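Local coordinates for protein nucleoside-diphosphate-sugar epimerase (Pseudomonas aeruginosa, PDB 2X4G) that probably binds a nicotinamide adenine dinucleotide cofactor and may act on nucleotide-linked sugars, though its exact reaction is not established, at residues Leu71-Arg76 / Ala112-Ala116; Arg196-Ala200 / Ala330-Phe334; Val210-Asn215 / Met300-Leu306; Glu237-Leu241 / Lys310-Leu315. One frame throughout, in Å; residues are numbered along the deposited sequence.

Contact 1: residues Leu71-Arg76 / Ala112-Ala116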
loop_
_atom_site.group_PDB
_atom_site.type_symbol
_atom_site.label_atom_id
_atom_site.label_comp_id
_atom_site.label_asym_id
_atom_site.label_seq_id
_atom_site.Cartn_x
_atom_site.Cartn_y
_atom_site.Cartn_z
ATOM N N LEU A 71 -0.511 28.956 -20.942
ATOM C CA LEU A 71 0.756 28.333 -21.293
ATOM C C LEU A 71 1.313 28.999 -22.545
ATOM O O LEU A 71 2.471 29.409 -22.564
ATOM C CB LEU A 71 0.595 26.829 -21.524
ATOM C CG LEU A 71 0.434 25.987 -20.262
ATOM C CD1 LEU A 71 -0.214 24.643 -20.566
ATOM C CD2 LEU A 71 1.785 25.806 -19.571
ATOM N N GLU A 72 0.475 29.099 -23.577
ATOM C CA GLU A 72 0.821 29.763 -24.831
ATOM C C GLU A 72 1.395 31.126 -24.583
ATOM O O GLU A 72 2.360 31.529 -25.212
ATOM C CB GLU A 72 -0.419 29.980 -25.681
ATOM C CG GLU A 72 -0.742 28.906 -26.680
ATOM C CD GLU A 72 -1.767 29.402 -27.708
ATOM O OE1 GLU A 72 -1.403 30.300 -28.500
ATOM O OE2 GLU A 72 -2.923 28.911 -27.720
ATOM N N ARG A 73 0.747 31.859 -23.696
ATOM C CA ARG A 73 1.174 33.205 -23.378
ATOM C C ARG A 73 2.500 33.146 -22.603
ATOM O O ARG A 73 3.430 33.891 -22.911
ATOM C CB ARG A 73 0.081 33.936 -22.582
ATOM C CG ARG A 73 0.394 35.415 -22.251
ATOM C CD ARG A 73 -0.287 35.835 -20.940
ATOM N NE ARG A 73 -1.744 35.851 -21.093
ATOM C CZ ARG A 73 -2.638 35.839 -20.095
ATOM N NH1 ARG A 73 -2.251 35.793 -18.817
ATOM N NH2 ARG A 73 -3.940 35.874 -20.386
ATOM N N ALA A 74 2.599 32.250 -21.631
ATOM C CA ALA A 74 3.838 32.102 -20.874
ATOM C C ALA A 74 5.005 31.576 -21.719
ATOM O O ALA A 74 6.161 31.800 -21.375
ATOM C CB ALA A 74 3.619 31.215 -19.667
ATOM N N LEU A 75 4.705 30.880 -22.811
ATOM C CA LEU A 75 5.735 30.354 -23.706
ATOM C C LEU A 75 6.095 31.291 -24.881
ATOM O O LEU A 75 6.858 30.911 -25.779
ATOM C CB LEU A 75 5.292 29.001 -24.254
ATOM C CG LEU A 75 5.112 27.883 -23.227
ATOM C CD1 LEU A 75 4.407 26.733 -23.891
ATOM C CD2 LEU A 75 6.439 27.418 -22.607
ATOM N N ARG A 76 5.557 32.512 -24.882
ATOM C CA ARG A 76 5.872 33.483 -25.929
ATOM C C ARG A 76 7.355 33.912 -25.842
ATOM O O ARG A 76 7.903 34.077 -24.743
ATOM C CB ARG A 76 4.954 34.711 -25.809
ATOM C CG ARG A 76 5.343 35.686 -24.682
ATOM C CD ARG A 76 4.232 36.679 -24.334
ATOM N NE ARG A 76 4.616 37.570 -23.231
ATOM C CZ ARG A 76 4.451 37.316 -21.929
ATOM N NH1 ARG A 76 3.883 36.191 -21.492
ATOM N NH2 ARG A 76 4.848 38.210 -21.038
ATOM N N ALA A 112 0.704 23.645 -26.234
ATOM C CA ALA A 112 1.051 25.076 -26.150
ATOM C C ALA A 112 2.390 25.410 -26.789
ATOM O O ALA A 112 2.556 26.512 -27.296
ATOM C CB ALA A 112 1.026 25.559 -24.726
ATOM N N CYS A 113 3.336 24.466 -26.768
ATOM C CA CYS A 113 4.640 24.662 -27.389
ATOM C C CYS A 113 4.516 24.806 -28.893
ATOM O O CYS A 113 5.260 25.567 -29.504
ATOM C CB CYS A 113 5.586 23.488 -27.087
ATOM S SG CYS A 113 6.323 23.432 -25.426
ATOM N N LEU A 114 3.611 24.040 -29.489
ATOM C CA LEU A 114 3.334 24.147 -30.916
ATOM C C LEU A 114 2.761 25.519 -31.277
ATOM O O LEU A 114 3.231 26.144 -32.215
ATOM C CB LEU A 114 2.366 23.047 -31.351
ATOM C CG LEU A 114 2.083 22.818 -32.837
ATOM C CD1 LEU A 114 3.359 22.808 -33.709
ATOM C CD2 LEU A 114 1.336 21.512 -32.980
ATOM N N GLN A 115 1.767 25.996 -30.537
ATOM C CA GLN A 115 1.179 27.321 -30.789
ATOM C C GLN A 115 2.112 28.501 -30.497
ATOM O O GLN A 115 2.071 29.507 -31.199
ATOM C CB GLN A 115 -0.101 27.535 -29.957
ATOM C CG GLN A 115 -1.284 26.640 -30.302
ATOM C CD GLN A 115 -1.723 26.768 -31.752
ATOM O OE1 GLN A 115 -1.623 25.807 -32.512
ATOM N NE2 GLN A 115 -2.197 27.957 -32.145
ATOM N N ALA A 116 2.915 28.406 -29.441
ATOM C CA ALA A 116 3.852 29.487 -29.082
ATOM C C ALA A 116 5.063 29.511 -30.010
ATOM O O ALA A 116 5.808 30.493 -30.037
ATOM C CB ALA A 116 4.311 29.340 -27.650
#

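Contact 2: residues Arg196-Ala200 / Ala330-Phe334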
loop_
_atom_site.group_PDB
_atom_site.type_symbol
_atom_site.label_atom_id
_atom_site.label_comp_id
_atom_site.label_asym_id
_atom_site.label_seq_id
_atom_site.Cartn_x
_atom_site.Cartn_y
_atom_site.Cartn_z
ATOM N N ARG A 196 15.385 11.783 0.535
ATOM C CA ARG A 196 14.815 11.137 1.732
ATOM C C ARG A 196 15.739 10.020 2.237
ATOM O O ARG A 196 15.659 9.646 3.403
ATOM C CB ARG A 196 13.370 10.620 1.516
ATOM C CG ARG A 196 12.287 11.596 2.076
ATOM C CD ARG A 196 10.789 11.189 1.831
ATOM N NE ARG A 196 10.294 11.597 0.505
ATOM C CZ ARG A 196 9.079 11.325 0.004
ATOM N NH1 ARG A 196 8.185 10.636 0.709
ATOM N NH2 ARG A 196 8.751 11.745 -1.225
ATOM N N VAL A 197 16.618 9.505 1.361
ATOM C CA VAL A 197 17.608 8.509 1.768
ATOM C C VAL A 197 18.466 9.096 2.851
ATOM O O VAL A 197 18.748 8.445 3.845
ATOM C CB VAL A 197 18.623 8.102 0.673
ATOM C CG1 VAL A 197 19.174 6.714 0.997
ATOM C CG2 VAL A 197 18.014 8.096 -0.681
ATOM N N ILE A 198 18.886 10.337 2.624
ATOM C CA ILE A 198 19.817 11.009 3.505
ATOM C C ILE A 198 19.150 11.284 4.820
ATOM O O ILE A 198 19.710 10.998 5.855
ATOM C CB ILE A 198 20.345 12.313 2.889
ATOM C CG1 ILE A 198 21.327 11.993 1.757
ATOM C CG2 ILE A 198 20.998 13.154 3.948
ATOM C CD1 ILE A 198 21.487 13.111 0.768
ATOM N N THR A 199 17.934 11.806 4.784
ATOM C CA THR A 199 17.233 12.109 6.031
ATOM C C THR A 199 16.736 10.845 6.749
ATOM O O THR A 199 16.762 10.794 7.975
ATOM C CB THR A 199 16.104 13.137 5.839
ATOM O OG1 THR A 199 15.075 12.599 5.004
ATOM C CG2 THR A 199 16.658 14.410 5.207
ATOM N N ALA A 200 16.312 9.821 6.010
ATOM C CA ALA A 200 15.863 8.587 6.651
ATOM C C ALA A 200 17.013 8.011 7.470
ATOM O O ALA A 200 16.880 7.763 8.681
ATOM C CB ALA A 200 15.375 7.589 5.632
ATOM N N ALA A 330 24.258 18.317 0.434
ATOM C CA ALA A 330 22.907 17.916 0.753
ATOM C C ALA A 330 22.744 17.837 2.258
ATOM O O ALA A 330 21.850 18.459 2.837
ATOM C CB ALA A 330 22.587 16.574 0.110
ATOM N N ILE A 331 23.618 17.076 2.898
ATOM C CA ILE A 331 23.578 16.954 4.341
ATOM C C ILE A 331 23.506 18.313 5.010
ATOM O O ILE A 331 22.688 18.502 5.872
ATOM C CB ILE A 331 24.768 16.146 4.893
ATOM C CG1 ILE A 331 24.535 14.657 4.634
ATOM C CG2 ILE A 331 24.923 16.367 6.403
ATOM C CD1 ILE A 331 25.740 13.791 4.927
ATOM N N ASP A 332 24.330 19.261 4.603
ATOM C CA ASP A 332 24.341 20.582 5.236
ATOM C C ASP A 332 23.061 21.385 5.003
ATOM O O ASP A 332 22.548 22.049 5.919
ATOM C CB ASP A 332 25.537 21.403 4.746
ATOM C CG ASP A 332 26.852 20.911 5.319
ATOM O OD1 ASP A 332 26.843 20.195 6.352
ATOM O OD2 ASP A 332 27.900 21.242 4.730
ATOM N N TRP A 333 22.554 21.335 3.777
ATOM C CA TRP A 333 21.302 21.978 3.472
ATOM C C TRP A 333 20.200 21.422 4.386
ATOM O O TRP A 333 19.444 22.187 4.999
ATOM C CB TRP A 333 20.952 21.823 1.990
ATOM C CG TRP A 333 19.886 22.752 1.614
ATOM C CD1 TRP A 333 20.018 24.062 1.253
ATOM C CD2 TRP A 333 18.500 22.473 1.597
ATOM N NE1 TRP A 333 18.781 24.621 0.991
ATOM C CE2 TRP A 333 17.830 23.664 1.202
ATOM C CE3 TRP A 333 17.746 21.338 1.877
ATOM C CZ2 TRP A 333 16.438 23.742 1.088
ATOM C CZ3 TRP A 333 16.346 21.421 1.768
ATOM C CH2 TRP A 333 15.716 22.616 1.377
ATOM N N PHE A 334 20.117 20.098 4.508
ATOM C CA PHE A 334 19.066 19.500 5.324
ATOM C C PHE A 334 19.177 19.934 6.772
ATOM O O PHE A 334 18.174 20.190 7.422
ATOM C CB PHE A 334 19.094 17.970 5.237
ATOM C CG PHE A 334 18.616 17.427 3.923
ATOM C CD1 PHE A 334 17.491 17.961 3.292
ATOM C CD2 PHE A 334 19.267 16.384 3.325
ATOM C CE1 PHE A 334 17.048 17.473 2.097
ATOM C CE2 PHE A 334 18.818 15.886 2.111
ATOM C CZ PHE A 334 17.704 16.436 1.497
#

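Contact 3: residues Val210-Asn215 / Met300-Leu306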
loop_
_atom_site.group_PDB
_atom_site.type_symbol
_atom_site.label_atom_id
_atom_site.label_comp_id
_atom_site.label_asym_id
_atom_site.label_seq_id
_atom_site.Cartn_x
_atom_site.Cartn_y
_atom_site.Cartn_z
ATOM N N VAL A 210 17.936 -2.629 0.498
ATOM C CA VAL A 210 17.875 -3.785 -0.389
ATOM C C VAL A 210 18.912 -3.672 -1.510
ATOM O O VAL A 210 19.020 -2.634 -2.158
ATOM C CB VAL A 210 16.465 -3.934 -1.003
ATOM C CG1 VAL A 210 16.496 -4.821 -2.246
ATOM C CG2 VAL A 210 15.510 -4.513 0.024
ATOM N N ALA A 211 19.644 -4.759 -1.761
ATOM C CA ALA A 211 20.709 -4.776 -2.777
ATOM C C ALA A 211 20.214 -4.224 -4.110
ATOM O O ALA A 211 19.070 -4.474 -4.520
ATOM C CB ALA A 211 21.270 -6.199 -2.960
ATOM N N GLY A 212 21.073 -3.471 -4.785
ATOM C CA GLY A 212 20.688 -2.851 -6.051
ATOM C C GLY A 212 21.736 -1.923 -6.638
ATOM O O GLY A 212 22.579 -1.368 -5.929
ATOM N N GLN A 213 21.668 -1.750 -7.948
ATOM C CA GLN A 213 22.615 -0.914 -8.653
ATOM C C GLN A 213 21.912 0.387 -8.958
ATOM O O GLN A 213 20.737 0.380 -9.286
ATOM C CB GLN A 213 23.040 -1.590 -9.960
ATOM C CG GLN A 213 23.436 -3.044 -9.817
ATOM C CD GLN A 213 24.148 -3.547 -11.048
ATOM O OE1 GLN A 213 25.314 -3.987 -10.977
ATOM N NE2 GLN A 213 23.477 -3.445 -12.202
ATOM N N ARG A 214 22.632 1.498 -8.881
ATOM C CA ARG A 214 22.032 2.810 -9.090
ATOM C C ARG A 214 23.045 3.825 -9.560
ATOM O O ARG A 214 24.196 3.758 -9.169
ATOM C CB ARG A 214 21.427 3.290 -7.778
ATOM C CG ARG A 214 20.492 4.460 -7.952
ATOM C CD ARG A 214 19.722 4.757 -6.681
ATOM N NE ARG A 214 18.741 3.717 -6.392
ATOM C CZ ARG A 214 17.564 3.595 -7.004
ATOM N NH1 ARG A 214 17.201 4.447 -7.966
ATOM N NH2 ARG A 214 16.751 2.599 -6.661
ATOM N N ASN A 215 22.611 4.759 -10.399
ATOM C CA ASN A 215 23.422 5.928 -10.754
ATOM C C ASN A 215 22.903 7.170 -10.060
ATOM O O ASN A 215 21.719 7.530 -10.190
ATOM C CB ASN A 215 23.455 6.186 -12.252
ATOM C CG ASN A 215 24.489 7.255 -12.638
ATOM O OD1 ASN A 215 24.149 8.426 -12.782
ATOM N ND2 ASN A 215 25.751 6.851 -12.794
ATOM N N MET A 300 12.049 -0.728 -5.809
ATOM C CA MET A 300 12.785 -0.172 -4.647
ATOM C C MET A 300 14.311 -0.519 -4.673
ATOM O O MET A 300 15.135 0.070 -3.946
ATOM C CB MET A 300 12.139 -0.687 -3.342
ATOM C CG MET A 300 10.730 -0.120 -3.033
ATOM S SD MET A 300 9.396 -0.473 -4.224
ATOM C CE MET A 300 9.470 0.993 -5.268
ATOM N N ALA A 301 14.652 -1.508 -5.499
ATOM C CA ALA A 301 16.024 -1.790 -5.908
ATOM C C ALA A 301 15.951 -2.456 -7.292
ATOM O O ALA A 301 16.470 -3.560 -7.509
ATOM C CB ALA A 301 16.721 -2.692 -4.890
ATOM N N GLY A 302 15.265 -1.776 -8.210
ATOM C CA GLY A 302 15.179 -2.206 -9.599
ATOM C C GLY A 302 15.869 -1.242 -10.553
ATOM O O GLY A 302 15.537 -1.205 -11.731
ATOM N N GLY A 303 16.837 -0.471 -10.063
ATOM C CA GLY A 303 17.549 0.489 -10.903
ATOM C C GLY A 303 18.740 -0.176 -11.551
ATOM O O GLY A 303 19.079 -1.303 -11.181
ATOM N N GLN A 304 19.374 0.507 -12.512
ATOM C CA GLN A 304 20.646 0.027 -13.096
ATOM C C GLN A 304 21.716 1.109 -13.191
ATOM O O GLN A 304 21.445 2.285 -12.955
ATOM C CB GLN A 304 20.417 -0.577 -14.481
ATOM C CG GLN A 304 19.836 0.373 -15.517
ATOM C CD GLN A 304 19.587 -0.317 -16.841
ATOM O OE1 GLN A 304 20.286 -1.266 -17.197
ATOM N NE2 GLN A 304 18.588 0.148 -17.575
ATOM N N PHE A 305 22.939 0.688 -13.517
ATOM C CA PHE A 305 24.036 1.605 -13.815
ATOM C C PHE A 305 23.753 2.219 -15.167
ATOM O O PHE A 305 23.120 1.590 -16.014
ATOM C CB PHE A 305 25.398 0.895 -13.870
ATOM C CG PHE A 305 25.943 0.435 -12.526
ATOM C CD1 PHE A 305 25.433 0.890 -11.319
ATOM C CD2 PHE A 305 27.007 -0.438 -12.489
ATOM C CE1 PHE A 305 25.976 0.456 -10.106
ATOM C CE2 PHE A 305 27.544 -0.866 -11.284
ATOM C CZ PHE A 305 27.024 -0.410 -10.092
ATOM N N LEU A 306 24.234 3.444 -15.358
ATOM C CA LEU A 306 24.000 4.207 -16.575
ATOM C C LEU A 306 25.336 4.575 -17.241
ATOM O O LEU A 306 26.317 4.823 -16.556
ATOM C CB LEU A 306 23.178 5.458 -16.253
ATOM C CG LEU A 306 21.855 5.235 -15.493
ATOM C CD1 LEU A 306 20.966 6.484 -15.504
ATOM C CD2 LEU A 306 21.063 4.033 -16.026
#

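Contact 4: residues Glu237-Leu241 / Lys310-Leu315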
loop_
_atom_site.group_PDB
_atom_site.type_symbol
_atom_site.label_atom_id
_atom_site.label_comp_id
_atom_site.label_asym_id
_atom_site.label_seq_id
_atom_site.Cartn_x
_atom_site.Cartn_y
_atom_site.Cartn_z
ATOM N N GLU A 237 16.354 12.834 -29.545
ATOM C CA GLU A 237 17.294 11.932 -28.877
ATOM C C GLU A 237 17.201 12.001 -27.347
ATOM O O GLU A 237 16.799 13.018 -26.775
ATOM C CB GLU A 237 18.715 12.267 -29.301
ATOM C CG GLU A 237 19.008 12.090 -30.800
ATOM C CD GLU A 237 18.762 10.677 -31.266
ATOM O OE1 GLU A 237 18.077 10.497 -32.305
ATOM O OE2 GLU A 237 19.234 9.741 -30.575
ATOM N N ARG A 238 17.579 10.912 -26.690
ATOM C CA ARG A 238 17.721 10.881 -25.227
ATOM C C ARG A 238 19.174 11.147 -24.849
ATOM O O ARG A 238 20.092 10.831 -25.613
ATOM C CB ARG A 238 17.305 9.524 -24.657
ATOM C CG ARG A 238 16.010 8.995 -25.249
ATOM C CD ARG A 238 15.278 8.013 -24.358
ATOM N NE ARG A 238 15.749 6.645 -24.549
ATOM C CZ ARG A 238 15.018 5.542 -24.359
ATOM N NH1 ARG A 238 13.743 5.600 -23.977
ATOM N NH2 ARG A 238 15.575 4.362 -24.574
ATOM N N TYR A 239 19.388 11.743 -23.682
ATOM C CA TYR A 239 20.735 11.908 -23.153
ATOM C C TYR A 239 20.743 11.621 -21.668
ATOM O O TYR A 239 20.148 12.350 -20.874
ATOM C CB TYR A 239 21.256 13.313 -23.417
ATOM C CG TYR A 239 21.442 13.597 -24.872
ATOM C CD1 TYR A 239 20.426 14.165 -25.624
ATOM C CD2 TYR A 239 22.628 13.269 -25.507
ATOM C CE1 TYR A 239 20.603 14.427 -26.974
ATOM C CE2 TYR A 239 22.807 13.515 -26.852
ATOM C CZ TYR A 239 21.794 14.099 -27.577
ATOM O OH TYR A 239 21.986 14.337 -28.914
ATOM N N LEU A 240 21.409 10.525 -21.315
ATOM C CA LEU A 240 21.637 10.160 -19.929
ATOM C C LEU A 240 22.687 11.094 -19.279
ATOM O O LEU A 240 23.802 11.282 -19.790
ATOM C CB LEU A 240 22.077 8.710 -19.853
ATOM C CG LEU A 240 21.011 7.651 -20.114
ATOM C CD1 LEU A 240 21.672 6.296 -20.356
ATOM C CD2 LEU A 240 20.036 7.595 -18.910
ATOM N N LEU A 241 22.282 11.700 -18.160
ATOM C CA LEU A 241 23.089 12.657 -17.440
ATOM C C LEU A 241 23.449 11.950 -16.142
ATOM O O LEU A 241 22.624 11.822 -15.274
ATOM C CB LEU A 241 22.295 13.953 -17.218
ATOM C CG LEU A 241 21.747 14.626 -18.500
ATOM C CD1 LEU A 241 20.877 15.821 -18.181
ATOM C CD2 LEU A 241 22.880 15.040 -19.454
ATOM N N LYS A 310 27.268 9.216 -24.334
ATOM C CA LYS A 310 26.553 9.980 -25.355
ATOM C C LYS A 310 26.585 11.442 -24.959
ATOM O O LYS A 310 27.014 12.267 -25.753
ATOM C CB LYS A 310 25.114 9.498 -25.511
ATOM C CG LYS A 310 24.353 10.114 -26.674
ATOM C CD LYS A 310 22.987 9.455 -26.815
ATOM C CE LYS A 310 22.194 9.960 -28.023
ATOM N NZ LYS A 310 20.824 9.335 -28.144
ATOM N N ALA A 311 26.168 11.755 -23.730
ATOM C CA ALA A 311 26.186 13.149 -23.236
ATOM C C ALA A 311 27.578 13.792 -23.325
ATOM O O ALA A 311 27.718 14.953 -23.710
ATOM C CB ALA A 311 25.686 13.218 -21.799
ATOM N N ARG A 312 28.598 13.035 -22.952
ATOM C CA ARG A 312 29.950 13.524 -22.983
ATOM C C ARG A 312 30.428 13.898 -24.376
ATOM O O ARG A 312 30.963 14.975 -24.574
ATOM C CB ARG A 312 30.881 12.456 -22.435
ATOM C CG ARG A 312 32.320 12.911 -22.347
ATOM C CD ARG A 312 33.199 11.826 -21.822
ATOM N NE ARG A 312 34.209 12.402 -20.950
ATOM C CZ ARG A 312 34.351 12.119 -19.663
ATOM N NH1 ARG A 312 33.560 11.236 -19.062
ATOM N NH2 ARG A 312 35.304 12.721 -18.971
ATOM N N GLU A 313 30.255 12.995 -25.333
ATOM C CA GLU A 313 30.746 13.213 -26.687
ATOM C C GLU A 313 29.919 14.272 -27.431
ATOM O O GLU A 313 30.466 15.158 -28.069
ATOM C CB GLU A 313 30.778 11.882 -27.439
ATOM C CG GLU A 313 31.733 10.854 -26.764
ATOM C CD GLU A 313 31.913 9.543 -27.564
ATOM O OE1 GLU A 313 31.527 8.466 -27.033
ATOM O OE2 GLU A 313 32.445 9.596 -28.708
ATOM N N GLU A 314 28.605 14.205 -27.302
ATOM C CA GLU A 314 27.738 15.127 -28.004
ATOM C C GLU A 314 27.575 16.441 -27.276
ATOM O O GLU A 314 27.679 17.490 -27.885
ATOM C CB GLU A 314 26.372 14.493 -28.226
ATOM C CG GLU A 314 26.475 13.161 -28.963
ATOM C CD GLU A 314 25.246 12.805 -29.783
ATOM O OE1 GLU A 314 25.168 11.635 -30.216
ATOM O OE2 GLU A 314 24.361 13.670 -29.995
ATOM N N LEU A 315 27.325 16.391 -25.974
ATOM C CA LEU A 315 26.992 17.617 -25.222
ATOM C C LEU A 315 28.195 18.310 -24.604
ATOM O O LEU A 315 28.118 19.481 -24.268
ATOM C CB LEU A 315 25.942 17.343 -24.137
ATOM C CG LEU A 315 24.729 16.550 -24.627
ATOM C CD1 LEU A 315 23.759 16.253 -23.500
ATOM C CD2 LEU A 315 24.051 17.299 -25.768
HETATM O O HOH W 1 24.936 9.927 -21.823
#

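Contact 1: residues Leu71-Arg76 / Ala112-Ala116
Glu72, Leu75 and Ala112 give up the most surface where the end of helix 68-74 lies against helix 98-116. Ala112 CB touches both Leu71 CB, at 3.5 Å, and Leu75 CD1, at 3.7 Å. Leu75, just past the helical part, holds CG beside its backbone N (chi1 -63°), which carries CD1 to Ala112 and also to within 4.1 Å of Cys113 SG. Its CB covers the next turn, 3.6 Å from Ala116 CB. Glu72 works at the outer margin with its aliphatic part and the flank of its carboxylate: CD lies 3.4 Å from Gln115 CB, and the carboxylate is turned 76° against the Gln115 amide. No hydrogen bond joins the segments; alanine methyls and leucine carbons pack inside, and Glu72 lies along Gln115 at the margin. Ile43 of strand 39-44 touches Leu75 from the sheet side. Two helices lying side by side over a parallel sheet, from successive strand-to-strand crossovers, are typical of the Rossmann fold of this family.

Contact 2: residues Arg196-Ala200 / Ala330-Phe334
Ile198 and Thr199 of helix 196-202 meet Ala330, Ile331 and Phe334 in a helix-helix packing that joins the C-terminal helix 323-336 to helix 196-202, which follows strand 176-185 in the chain. The short axes cross at -66° and pass 10.4 Å apart, and the interface is buried and apolar, without a hydrogen bond between the segments.

The aliphatic contacts belong to Ile198, whose two branches divide the work. CD1, at the end of the longer branch, reaches the methyl of Ala330, with 3.7 Å between Ile198 CD1 and Ala330 CB. Ile198 CG2 stands anti to the backbone N and meets Ile331 CG1 at 3.9 Å. The same Ile198 CG2 comes up to the rim of the Phe334 ring near its plane, 3.7 Å from Phe334 CD2. Ile255 of helix 248-259 touches Ile198, and Leu258 and Leu259 touch Ile331, so a third helix closes this cluster.

The aromatic contact is a CH-pi interaction over one ring face. Thr199 CG2 lies 3.9 Å from the centroid of the Phe334 ring and 15° off its normal, so that Phe334 has Thr199 over its face and Ile198 at its edge. Tyr339 meets the same ring with its plane steeply inclined.

The polar branch of Thr199 stays within its own helix. With chi1 at 65°, OG1 sits between the backbone N and the carbonyl carbon, and Thr199 OG1 makes a weak hydrogen bond of 3.4 Å to Arg196 O.

Contact 3: residues Val210-Asn215 / Met300-Leu306
Gln213 and Phe305 stack: the amide lies nearly flat over one ring face, its plane 19° from that of the ring. Gln213 OE1 stands 3.8 Å above the ring plane, displaced toward the rim, while Gln213 CB lies 3.6 Å from Phe305 CE1. The two side chains cross at about a right angle, and Gln213 reaches over the ring with its chain extended beyond CG. At its edge, near the ring plane, Phe305 has the backbone N of Arg214. Pro138 and Asn245 also touch the Phe305 side chain.

Further along, Asn215 meets Leu306 through carbon alone, Asn215 CB being 3.7 Å from Leu306 CG. CG of Asn215 is anti to its backbone N (chi1 -170°), and the amide turns to the neighbouring strand, where ND2 bonds Asn245 OD1 and OD1 accepts from Gly243 N. Asn245 OD1 also takes the N-H of Leu306, so one carboxamide holds both segments. At the other end Ala301 CB packs on Val210 CG1 at 3.4 Å, and Leu278 of the second subunit touches Val210. Between these ends Arg214 directs its guanidinium to Tyr128, which NH1 hydrogen-bonds.

The segments run in similar directions, 28° apart, yet share no hydrogen bond, so 300-306 runs alongside 210-215 without pairing with it as a strand. A C-terminal loop laid over the strands beyond the Rossmann core is consistent with the substrate-binding lobe of extended short-chain dehydrogenase/reductase enzymes.

Contact 4: residues Glu237-Leu241 / Lys310-Leu315
The short helix 309-315 packs against strand 238-247, a member of the mixed sheet that continues the Rossmann core, with the short axes at 113°. Tyr239 forms the centre of this strand-helix contact, its ring held between Lys310 on one face and Leu315 on the opposite one.

Lys310 is extended throughout, with CG anti to the backbone N (chi1 -172°), and lays its methylenes past the tyrosine until the ammonium stands over the ring. This cation-pi contact is long, with Lys310 NZ 5.0 Å from the centroid of Tyr239. The same nitrogen makes two stronger bonds: a salt bridge of 2.9 Å from Lys310 NZ to Glu237 OE2, on the anti lone pair of that oxygen, and a hydrogen bond of 3.0 Å from NZ to Arg238 O, in the carbonyl plane. Three groups of the strand segment thus fix the charged tip. Over the opposite ring face, Leu315 CD2 makes a CH-pi contact, 4.2 Å from the Tyr239 centroid.

The phenol end is pinned as well. Tyr239 OH donates to Glu314 OE2 over 2.7 Å, meeting it from above the carboxylate plane, with ring and carboxylate 76° apart. Arg234 serves both partners, its N bonding Tyr239 OH and its NH2 forming a salt bridge with Glu314 OE1.

Ala311 covers the far end of the strand segment, where a water lies 2.7 Å from Leu240 O and 2.9 Å from the Ala311 N it accepts from.

In the fold
Contact 1 comes first along the chain and stands apart, in the Rossmann half, its centre about 27 Å from that of contact 4 and about 37 and 38 Å from those of contacts 2 and 3, which lie across the chain's centre. The other three join the chain's C-terminal part to elements between residues 196 and 241. Contacts 3 and 4 reach adjacent strands of one sheet, 213-218 and 238-247, and touch through Leu306 and Leu240; their segments alternate along the chain. Both are nested within the loop closed by contact 2, whose helix 323-336 follows helix 309-315 of contact 4. The C-terminal chain returns three times, to two neighbouring strands of the sheet and to helix 196-202.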